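Local atomic coordinates of USG-1 protein homolog (Pseudomonas aeruginosa, PDB entry 2HJS), a protein that probably acts as an NAD-binding oxidoreductase of the aspartate-semialdehyde dehydrogenase family, working as a dimer on aldehyde or oxo groups. Residues R216-E221 with L233-I238; S249-C254 with Q308-I313; D280-V285 with E293-R298. All coordinates share one frame; numbering follows the deposited sequence. Where two conformers were deposited one is given.

Contact 1: residues R216-E221 with L233-I238; sequences RRIFAE and LNVTCI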
loop_
_atom_site.group_PDB
_atom_site.type_symbol
_atom_site.label_atom_id
_atom_site.label_comp_id
_atom_site.label_asym_id
_atom_site.label_seq_id
_atom_site.Cartn_x
_atom_site.Cartn_y
_atom_site.Cartn_z
ATOM N N ARG A 216 -0.343 6.256 15.643
ATOM C CA ARG A 216 0.127 6.901 16.867
ATOM C C ARG A 216 1.187 6.060 17.547
ATOM O O ARG A 216 2.245 6.570 17.941
ATOM C CB ARG A 216 -1.048 7.101 17.828
ATOM C CG ARG A 216 -1.517 8.538 17.954
ATOM C CD ARG A 216 -3.032 8.700 18.041
ATOM N NE ARG A 216 -3.741 7.837 19.000
ATOM C CZ ARG A 216 -4.951 7.333 18.755
ATOM N NH1 ARG A 216 -5.568 7.590 17.601
ATOM N NH2 ARG A 216 -5.547 6.574 19.638
ATOM N N ARG A 217 0.899 4.769 17.692
ATOM C CA ARG A 217 1.818 3.850 18.356
ATOM C C ARG A 217 3.153 3.748 17.617
ATOM O O ARG A 217 4.227 3.847 18.224
ATOM C CB ARG A 217 1.199 2.470 18.558
ATOM C CG ARG A 217 2.068 1.607 19.457
ATOM C CD ARG A 217 1.552 0.189 19.647
ATOM N NE ARG A 217 2.542 -0.605 20.369
ATOM C CZ ARG A 217 2.392 -1.888 20.699
ATOM N NH1 ARG A 217 1.286 -2.542 20.368
ATOM N NH2 ARG A 217 3.355 -2.520 21.342
ATOM N N ILE A 218 3.083 3.549 16.304
ATOM C CA ILE A 218 4.277 3.410 15.490
ATOM C C ILE A 218 5.104 4.688 15.618
ATOM O O ILE A 218 6.326 4.640 15.842
ATOM C CB ILE A 218 3.919 3.146 14.003
ATOM C CG1 ILE A 218 3.385 1.731 13.818
ATOM C CG2 ILE A 218 5.124 3.371 13.116
ATOM C CD1 ILE A 218 2.529 1.561 12.568
ATOM N N PHE A 219 4.426 5.820 15.499
ATOM C CA PHE A 219 5.076 7.104 15.610
ATOM C C PHE A 219 5.782 7.268 16.966
ATOM O O PHE A 219 6.949 7.623 16.989
ATOM C CB PHE A 219 4.055 8.231 15.389
ATOM C CG PHE A 219 4.649 9.624 15.422
ATOM C CD1 PHE A 219 5.130 10.218 14.255
ATOM C CD2 PHE A 219 4.720 10.331 16.605
ATOM C CE1 PHE A 219 5.669 11.499 14.265
ATOM C CE2 PHE A 219 5.268 11.622 16.638
ATOM C CZ PHE A 219 5.745 12.203 15.460
ATOM N N ALA A 220 5.079 7.025 18.075
ATOM C CA ALA A 220 5.664 7.181 19.408
ATOM C C ALA A 220 6.859 6.261 19.617
ATOM O O ALA A 220 7.858 6.655 20.231
ATOM C CB ALA A 220 4.614 6.936 20.506
ATOM N N GLU A 221 6.759 5.035 19.108
ATOM C CA GLU A 221 7.822 4.028 19.301
ATOM C C GLU A 221 9.043 4.329 18.444
ATOM O O GLU A 221 10.169 4.230 18.916
ATOM C CB GLU A 221 7.297 2.621 19.028
ATOM C CG GLU A 221 6.408 2.137 20.164
ATOM C CD GLU A 221 5.733 0.797 19.887
ATOM O OE1 GLU A 221 5.729 0.311 18.722
ATOM O OE2 GLU A 221 5.155 0.243 20.842
ATOM N N LEU A 233 8.792 11.701 11.030
ATOM C CA LEU A 233 8.180 10.496 10.497
ATOM C C LEU A 233 6.750 10.774 9.993
ATOM O O LEU A 233 5.962 11.387 10.695
ATOM C CB LEU A 233 8.055 9.486 11.606
ATOM C CG LEU A 233 8.020 7.986 11.326
ATOM C CD1 LEU A 233 7.071 7.275 12.323
ATOM C CD2 LEU A 233 7.714 7.576 9.911
ATOM N N ASN A 234 6.408 10.281 8.810
ATOM C CA ASN A 234 5.023 10.313 8.358
ATOM C C ASN A 234 4.544 8.880 8.101
ATOM O O ASN A 234 5.181 8.150 7.341
ATOM C CB ASN A 234 4.897 11.218 7.122
ATOM C CG ASN A 234 3.471 11.369 6.642
ATOM O OD1 ASN A 234 2.911 10.456 6.026
ATOM N ND2 ASN A 234 2.889 12.553 6.864
ATOM N N VAL A 235 3.460 8.475 8.786
ATOM C CA VAL A 235 2.992 7.075 8.803
ATOM C C VAL A 235 1.566 6.961 8.319
ATOM O O VAL A 235 0.698 7.613 8.869
ATOM C CB VAL A 235 2.843 6.480 10.223
ATOM C CG1 VAL A 235 2.834 4.938 10.156
ATOM C CG2 VAL A 235 3.863 6.967 11.141
ATOM N N THR A 236 1.337 6.071 7.355
ATOM C CA THR A 236 0.019 5.651 6.956
ATOM C C THR A 236 -0.050 4.133 7.087
ATOM O O THR A 236 0.785 3.415 6.522
ATOM C CB THR A 236 -0.264 6.055 5.500
ATOM O OG1 THR A 236 -0.023 7.463 5.368
ATOM C CG2 THR A 236 -1.711 5.758 5.117
ATOM N N CYS A 237 -1.032 3.643 7.838
ATOM C CA CYS A 237 -1.290 2.204 7.874
ATOM C C CYS A 237 -2.577 1.867 7.151
ATOM O O CYS A 237 -3.660 2.336 7.513
ATOM C CB CYS A 237 -1.326 1.663 9.304
ATOM S SG CYS A 237 0.273 1.813 10.101
ATOM N N ILE A 238 -2.438 1.017 6.148
ATOM C CA ILE A 238 -3.533 0.599 5.298
ATOM C C ILE A 238 -3.827 -0.853 5.640
ATOM O O ILE A 238 -2.921 -1.604 6.007
ATOM C CB ILE A 238 -3.081 0.726 3.822
ATOM C CG1 ILE A 238 -3.042 2.192 3.433
ATOM C CG2 ILE A 238 -3.966 -0.053 2.846
ATOM C CD1 ILE A 238 -2.086 2.371 2.246
#
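The ring of Phe219 turns its edge to Leu233. Its CE1 lies 3.6 Å from the backbone O of Leu233, near the ring plane. The other flat group is the guanidinium of Arg217, which takes Glu221 OE2 at its edge. Here helix 213-225 packs against one face of a mixed sheet, on the strand 233-239. The axes of the two segments approach to 8.8 Å, and their directions are 150° apart, roughly antiparallel.

CG of Phe219 is anti to the backbone N (chi1 -177°), which sends the ring out from the helix, beside Leu233 at the start of the strand. It slides past Leu233 in the opposite direction, and Leu233 CD1 reaches Phe219 CA at 3.8 Å. The salt bridge from Arg217 NE to Glu221 OE2 is 2.8 Å long and meets the carboxylate from above its plane. Arg217 NH2 also donates to Leu98 O, and Cys132 N donates to Glu221 OE1.

Val235 and Cys237 also face the helix, while Asn234, on the other side of the strand, meets the second subunit. Ile218 covers the middle and far end of the strand. Its CG2 meets Val235 CG1 at 4.1 Å, and its CD1 touches Cys237 SG at 3.4 Å.

Contact 2: residues S249-C254 with Q308-I313; sequences SVTLQC and QVNLWI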
loop_
_atom_site.group_PDB
_atom_site.type_symbol
_atom_site.label_atom_id
_atom_site.label_comp_id
_atom_site.label_asym_id
_atom_site.label_seq_id
_atom_site.Cartn_x
_atom_site.Cartn_y
_atom_site.Cartn_z
ATOM N N SER A 249 6.433 0.141 2.588
ATOM C CA SER A 249 7.100 0.943 1.581
ATOM C C SER A 249 7.634 2.210 2.247
ATOM O O SER A 249 6.887 3.021 2.782
ATOM C CB SER A 249 6.146 1.269 0.434
ATOM O OG SER A 249 6.796 2.140 -0.470
ATOM N N VAL A 250 8.956 2.344 2.230
ATOM C CA VAL A 250 9.659 3.389 2.963
ATOM C C VAL A 250 10.370 4.314 1.977
ATOM O O VAL A 250 10.938 3.843 1.000
ATOM C CB VAL A 250 10.680 2.735 3.943
ATOM C CG1 VAL A 250 11.472 3.788 4.736
ATOM C CG2 VAL A 250 9.966 1.739 4.927
ATOM N N THR A 251 10.312 5.628 2.216
ATOM C CA THR A 251 11.127 6.618 1.489
ATOM C C THR A 251 11.932 7.425 2.491
ATOM O O THR A 251 11.369 8.027 3.409
ATOM C CB THR A 251 10.277 7.608 0.695
ATOM O OG1 THR A 251 9.293 6.885 -0.033
ATOM C CG2 THR A 251 11.136 8.415 -0.302
ATOM N N LEU A 252 13.246 7.420 2.336
ATOM C CA LEU A 252 14.100 8.257 3.149
ATOM C C LEU A 252 14.618 9.411 2.323
ATOM O O LEU A 252 15.132 9.202 1.227
ATOM C CB LEU A 252 15.315 7.478 3.671
ATOM C CG LEU A 252 15.145 6.065 4.230
ATOM C CD1 LEU A 252 16.439 5.608 4.873
ATOM C CD2 LEU A 252 14.083 6.140 5.260
ATOM N N GLN A 253 14.472 10.620 2.855
ATOM C CA GLN A 253 15.065 11.804 2.264
ATOM C C GLN A 253 16.316 12.120 3.058
ATOM O O GLN A 253 16.250 12.439 4.249
ATOM C CB GLN A 253 14.093 12.974 2.325
ATOM C CG GLN A 253 14.611 14.248 1.672
ATOM C CD GLN A 253 14.495 14.213 0.168
ATOM O OE1 GLN A 253 13.451 13.868 -0.369
ATOM N NE2 GLN A 253 15.575 14.567 -0.523
ATOM N N CYS A 254 17.463 12.012 2.400
ATOM C CA CYS A 254 18.730 12.184 3.070
ATOM C C CYS A 254 19.412 13.491 2.742
ATOM O O CYS A 254 19.022 14.180 1.813
ATOM C CB CYS A 254 19.645 11.011 2.757
ATOM S SG CYS A 254 18.849 9.453 3.216
ATOM N N GLN A 308 17.232 10.728 -2.272
ATOM C CA GLN A 308 16.139 9.845 -1.849
ATOM C C GLN A 308 16.492 8.376 -2.004
ATOM O O GLN A 308 17.091 7.988 -3.001
ATOM C CB GLN A 308 14.909 10.083 -2.716
ATOM C CG GLN A 308 14.059 11.241 -2.293
ATOM C CD GLN A 308 12.987 11.557 -3.299
ATOM O OE1 GLN A 308 12.659 10.747 -4.179
ATOM N NE2 GLN A 308 12.451 12.767 -3.210
ATOM N N VAL A 309 16.104 7.553 -1.037
ATOM C CA VAL A 309 16.268 6.112 -1.188
ATOM C C VAL A 309 14.974 5.471 -0.743
ATOM O O VAL A 309 14.407 5.866 0.277
ATOM C CB VAL A 309 17.537 5.531 -0.432
ATOM C CG1 VAL A 309 17.515 5.850 1.072
ATOM C CG2 VAL A 309 17.682 3.998 -0.637
ATOM N N ASN A 310 14.506 4.510 -1.530
ATOM C CA ASN A 310 13.330 3.714 -1.201
ATOM C C ASN A 310 13.746 2.355 -0.721
ATOM O O ASN A 310 14.761 1.851 -1.169
ATOM C CB ASN A 310 12.479 3.501 -2.439
ATOM C CG ASN A 310 11.812 4.762 -2.894
ATOM O OD1 ASN A 310 12.359 5.510 -3.709
ATOM N ND2 ASN A 310 10.647 5.049 -2.322
ATOM N N LEU A 311 12.954 1.778 0.188
ATOM C CA LEU A 311 13.143 0.410 0.644
ATOM C C LEU A 311 11.767 -0.245 0.654
ATOM O O LEU A 311 10.783 0.418 0.922
ATOM C CB LEU A 311 13.657 0.366 2.102
ATOM C CG LEU A 311 14.840 1.218 2.559
ATOM C CD1 LEU A 311 14.863 1.155 4.064
ATOM C CD2 LEU A 311 16.125 0.628 2.021
ATOM N N TRP A 312 11.729 -1.557 0.432
ATOM C CA TRP A 312 10.520 -2.353 0.612
ATOM C C TRP A 312 10.863 -3.425 1.627
ATOM O O TRP A 312 11.872 -4.088 1.502
ATOM C CB TRP A 312 10.097 -2.954 -0.723
ATOM C CG TRP A 312 9.112 -4.119 -0.681
ATOM C CD1 TRP A 312 9.424 -5.469 -0.728
ATOM C CD2 TRP A 312 7.672 -4.044 -0.645
ATOM N NE1 TRP A 312 8.262 -6.213 -0.716
ATOM C CE2 TRP A 312 7.182 -5.370 -0.660
ATOM C CE3 TRP A 312 6.752 -2.985 -0.586
ATOM C CZ2 TRP A 312 5.809 -5.667 -0.662
ATOM C CZ3 TRP A 312 5.385 -3.282 -0.570
ATOM C CH2 TRP A 312 4.934 -4.621 -0.619
ATOM N N ILE A 313 10.047 -3.544 2.669
ATOM C CA ILE A 313 10.356 -4.416 3.797
ATOM C C ILE A 313 9.201 -5.396 3.991
ATOM O O ILE A 313 8.038 -4.995 3.987
ATOM C CB ILE A 313 10.546 -3.589 5.099
ATOM C CG1 ILE A 313 11.610 -2.495 4.908
ATOM C CG2 ILE A 313 10.868 -4.530 6.289
ATOM C CD1 ILE A 313 11.674 -1.487 6.068
HETATM O O HOH W 1 9.334 2.338 -1.199
#
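Val250 pairs with Leu311, and Leu252 with Val309, as hydrogen-bonded pairs of two neighbouring antiparallel strands. These strands lie within the mixed sheet of the dimerisation domain. Each pair is closed by two backbone bonds. The straightest runs from Leu252 N to Val309 O, at 2.8 Å and 175°.

The tightly packed face is apolar. It carries Val250, Leu252, Val309 and Leu311, with Ile313 at one end. Val309 CG1 sits between its own backbone N and carbonyl carbon (chi1 57°), which places it 3.8 Å from Leu252 CB. The two side chains lie side by side and point the same way. Val250 CG2 meets Ile313 CD1, also at 3.8 Å. Helix 133-145 covers this face: Val250 touches Leu138, and Leu311 touches Val141 and Leu142.

The opposite face is mostly polar and is buried against the second subunit. Ser249, Thr251, Gln253, Gln308, Asn310 and Trp312 lie on it, bridged by a water and side-chain bonds. Water 1 links Ser249 OG, Val250 O and Asn310 ND2 there, and it donates to Val250 O at 3.1 Å. Ser249 CB meets the edge of the Trp312 ring at 4.4 Å. Thr251 OG1 bonds to ND2 of Asn155 of the second subunit. OD1 of Asn310 and OE1 of Gln308 both accept from ND2 of Asn234 of that subunit.

The solvent side is at Gln253, which is partly exposed and closes the other end. Its chain bends at chi2 and crosses that of Gln308, with the amide planes nearly perpendicular. Its NE2 is held by Asp305. Gln308 NE2 donates to Gln253 OE1 at 3.2 Å, on a lone pair in the carbonyl plane.

Contact 3: residues D280-V285 with E293-R298; sequences DYPTVV and ETYVGR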
loop_
_atom_site.group_PDB
_atom_site.type_symbol
_atom_site.label_atom_id
_atom_site.label_comp_id
_atom_site.label_asym_id
_atom_site.label_seq_id
_atom_site.Cartn_x
_atom_site.Cartn_y
_atom_site.Cartn_z
ATOM N N ASP A 280 14.671 -8.682 -8.244
ATOM C CA ASP A 280 13.642 -9.513 -7.614
ATOM C C ASP A 280 13.269 -8.887 -6.281
ATOM O O ASP A 280 13.945 -7.981 -5.799
ATOM C CB ASP A 280 14.092 -10.971 -7.446
ATOM C CG ASP A 280 12.910 -11.949 -7.221
ATOM O OD1 ASP A 280 11.711 -11.548 -7.212
ATOM O OD2 ASP A 280 13.203 -13.156 -7.048
ATOM N N TYR A 281 12.185 -9.359 -5.690
ATOM C CA TYR A 281 11.649 -8.751 -4.479
ATOM C C TYR A 281 11.057 -9.833 -3.571
ATOM O O TYR A 281 10.579 -10.851 -4.049
ATOM C CB TYR A 281 10.603 -7.658 -4.825
ATOM C CG TYR A 281 9.414 -8.198 -5.605
ATOM C CD1 TYR A 281 8.283 -8.707 -4.947
ATOM C CD2 TYR A 281 9.441 -8.235 -7.005
ATOM C CE1 TYR A 281 7.218 -9.244 -5.666
ATOM C CE2 TYR A 281 8.398 -8.766 -7.724
ATOM C CZ TYR A 281 7.281 -9.261 -7.057
ATOM O OH TYR A 281 6.254 -9.782 -7.808
ATOM N N PRO A 282 11.078 -9.607 -2.247
ATOM C CA PRO A 282 10.376 -10.518 -1.360
ATOM C C PRO A 282 8.894 -10.164 -1.192
ATOM O O PRO A 282 8.481 -8.990 -1.406
ATOM C CB PRO A 282 11.102 -10.321 -0.042
ATOM C CG PRO A 282 11.441 -8.832 -0.053
ATOM C CD PRO A 282 11.763 -8.521 -1.515
ATOM N N THR A 283 8.100 -11.158 -0.796
ATOM C CA THR A 283 6.686 -10.900 -0.434
ATOM C C THR A 283 6.358 -11.577 0.898
ATOM O O THR A 283 7.100 -12.466 1.333
ATOM C CB THR A 283 5.682 -11.420 -1.500
ATOM O OG1 THR A 283 5.755 -12.855 -1.548
ATOM C CG2 THR A 283 5.958 -10.818 -2.870
ATOM N N VAL A 284 5.253 -11.180 1.542
ATOM C CA VAL A 284 4.867 -11.846 2.810
ATOM C C VAL A 284 4.543 -13.329 2.630
ATOM O O VAL A 284 4.884 -14.141 3.479
ATOM C CB VAL A 284 3.725 -11.108 3.582
ATOM C CG1 VAL A 284 4.206 -9.728 4.020
ATOM C CG2 VAL A 284 2.434 -11.023 2.748
ATOM N N VAL A 285 3.882 -13.680 1.533
ATOM C CA VAL A 285 3.475 -15.069 1.303
ATOM C C VAL A 285 4.675 -15.924 0.864
ATOM O O VAL A 285 4.895 -17.014 1.393
ATOM C CB VAL A 285 2.369 -15.178 0.234
ATOM C CG1 VAL A 285 2.265 -16.623 -0.277
ATOM C CG2 VAL A 285 1.022 -14.691 0.812
ATOM N N GLU A 293 13.889 -13.950 9.349
ATOM C CA GLU A 293 14.464 -12.832 8.616
ATOM C C GLU A 293 13.410 -11.780 8.298
ATOM O O GLU A 293 12.274 -12.089 7.944
ATOM C CB GLU A 293 15.104 -13.298 7.294
ATOM C CG GLU A 293 16.097 -14.475 7.451
ATOM C CD GLU A 293 17.250 -14.087 8.338
ATOM O OE1 GLU A 293 18.002 -13.176 7.933
ATOM O OE2 GLU A 293 17.378 -14.654 9.450
ATOM N N THR A 294 13.815 -10.528 8.411
ATOM C CA THR A 294 13.067 -9.424 7.846
ATOM C C THR A 294 13.705 -9.187 6.463
ATOM O O THR A 294 14.907 -8.950 6.357
ATOM C CB THR A 294 13.213 -8.212 8.749
ATOM O OG1 THR A 294 12.470 -8.445 9.948
ATOM C CG2 THR A 294 12.724 -6.940 8.089
ATOM N N TYR A 295 12.899 -9.280 5.418
ATOM C CA TYR A 295 13.390 -9.180 4.038
ATOM C C TYR A 295 13.304 -7.743 3.535
ATOM O O TYR A 295 12.312 -7.076 3.770
ATOM C CB TYR A 295 12.546 -10.054 3.136
ATOM C CG TYR A 295 12.852 -11.517 3.218
ATOM C CD1 TYR A 295 13.616 -12.127 2.231
ATOM C CD2 TYR A 295 12.387 -12.306 4.284
ATOM C CE1 TYR A 295 13.905 -13.488 2.275
ATOM C CE2 TYR A 295 12.683 -13.676 4.346
ATOM C CZ TYR A 295 13.446 -14.247 3.334
ATOM O OH TYR A 295 13.751 -15.586 3.349
ATOM N N VAL A 296 14.347 -7.270 2.851
ATOM C CA VAL A 296 14.379 -5.898 2.372
ATOM C C VAL A 296 14.775 -5.917 0.900
ATOM O O VAL A 296 15.793 -6.504 0.561
ATOM C CB VAL A 296 15.402 -5.018 3.152
ATOM C CG1 VAL A 296 15.326 -3.530 2.675
ATOM C CG2 VAL A 296 15.139 -5.095 4.627
ATOM N N GLY A 297 13.975 -5.266 0.049
ATOM C CA GLY A 297 14.287 -5.125 -1.363
ATOM C C GLY A 297 13.950 -3.769 -1.967
ATOM O O GLY A 297 13.579 -2.825 -1.252
ATOM N N ARG A 298 14.101 -3.688 -3.293
ATOM C CA ARG A 298 13.778 -2.526 -4.117
ATOM C C ARG A 298 14.556 -1.296 -3.684
ATOM O O ARG A 298 14.038 -0.185 -3.738
ATOM C CB ARG A 298 12.255 -2.243 -4.168
ATOM C CG ARG A 298 11.398 -3.358 -4.765
ATOM C CD ARG A 298 10.197 -2.783 -5.485
ATOM N NE ARG A 298 10.611 -1.882 -6.563
ATOM C CZ ARG A 298 9.867 -0.936 -7.115
ATOM N NH1 ARG A 298 8.607 -0.761 -6.728
ATOM N NH2 ARG A 298 10.387 -0.175 -8.091
HETATM O O HOH W 2 14.816 -5.604 -5.175
#
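Asp280 reaches Arg298 through a single water. Water 2 donates to Asp280 O at 2.6 Å and accepts from Arg298 N at 2.8 Å. The backbones of the two segments are thus bridged where they do not bond directly. The carboxylate of Asp280 turns the other way. Its OD1 takes Tyr281 N at 2.7 Å, from above the carboxylate plane, and forms a salt bridge to Arg193 of the second subunit.

Tyr281 touches the strand only at its base, where CB lies 4.4 Å from Arg298 CG. With chi1 at 60° its ring swings off from the strand, and Tyr281 packs on Gln202 of the second subunit. Arg298 also points its guanidinium at that subunit, to Glu215.

Pro282 makes the main contact. Its CB sits 3.5 Å from Tyr295 CB, and it also comes near CG and CD1 of the tyrosine, oblique to the ring. The two side chains slide past each other in opposite directions. Pro282 CD lies 4.2 Å from Gly297 CA, where no side chain stands between them. This is packing within a beta-alpha-beta unit of strand 273-275, helix 284-288 and strand 294-301. The segment 280-285 is the lead into its helix.

Thr283 is the N-cap of that helix. Its OG1 takes the backbone N of Gly286. Val284 begins the first turn.

From the N terminus, contact 1 comes first. It closes a short loop from helix 213-225 to strand 233-239, and it ends before contact 2 opens. Strand 246-254 comes next and begins the long loop that contact 2 closes at strand 308-315. Contact 3 opens and closes within that loop, joining 280-285 to strand 294-301. Strand 294-301 is the sheet neighbour of 308-315. Contacts 2 and 3 touch: Trp312 N lies 2.8 Å from Gly297 O, and Trp312 NE1 lies 2.9 Å from Pro282 O, both probable hydrogen bonds. Within the chain contact 1 touches neither; across the dimer its Asn234 meets Gln308 and Asn310 of contact 2 in the second subunit. All three reach one mixed sheet.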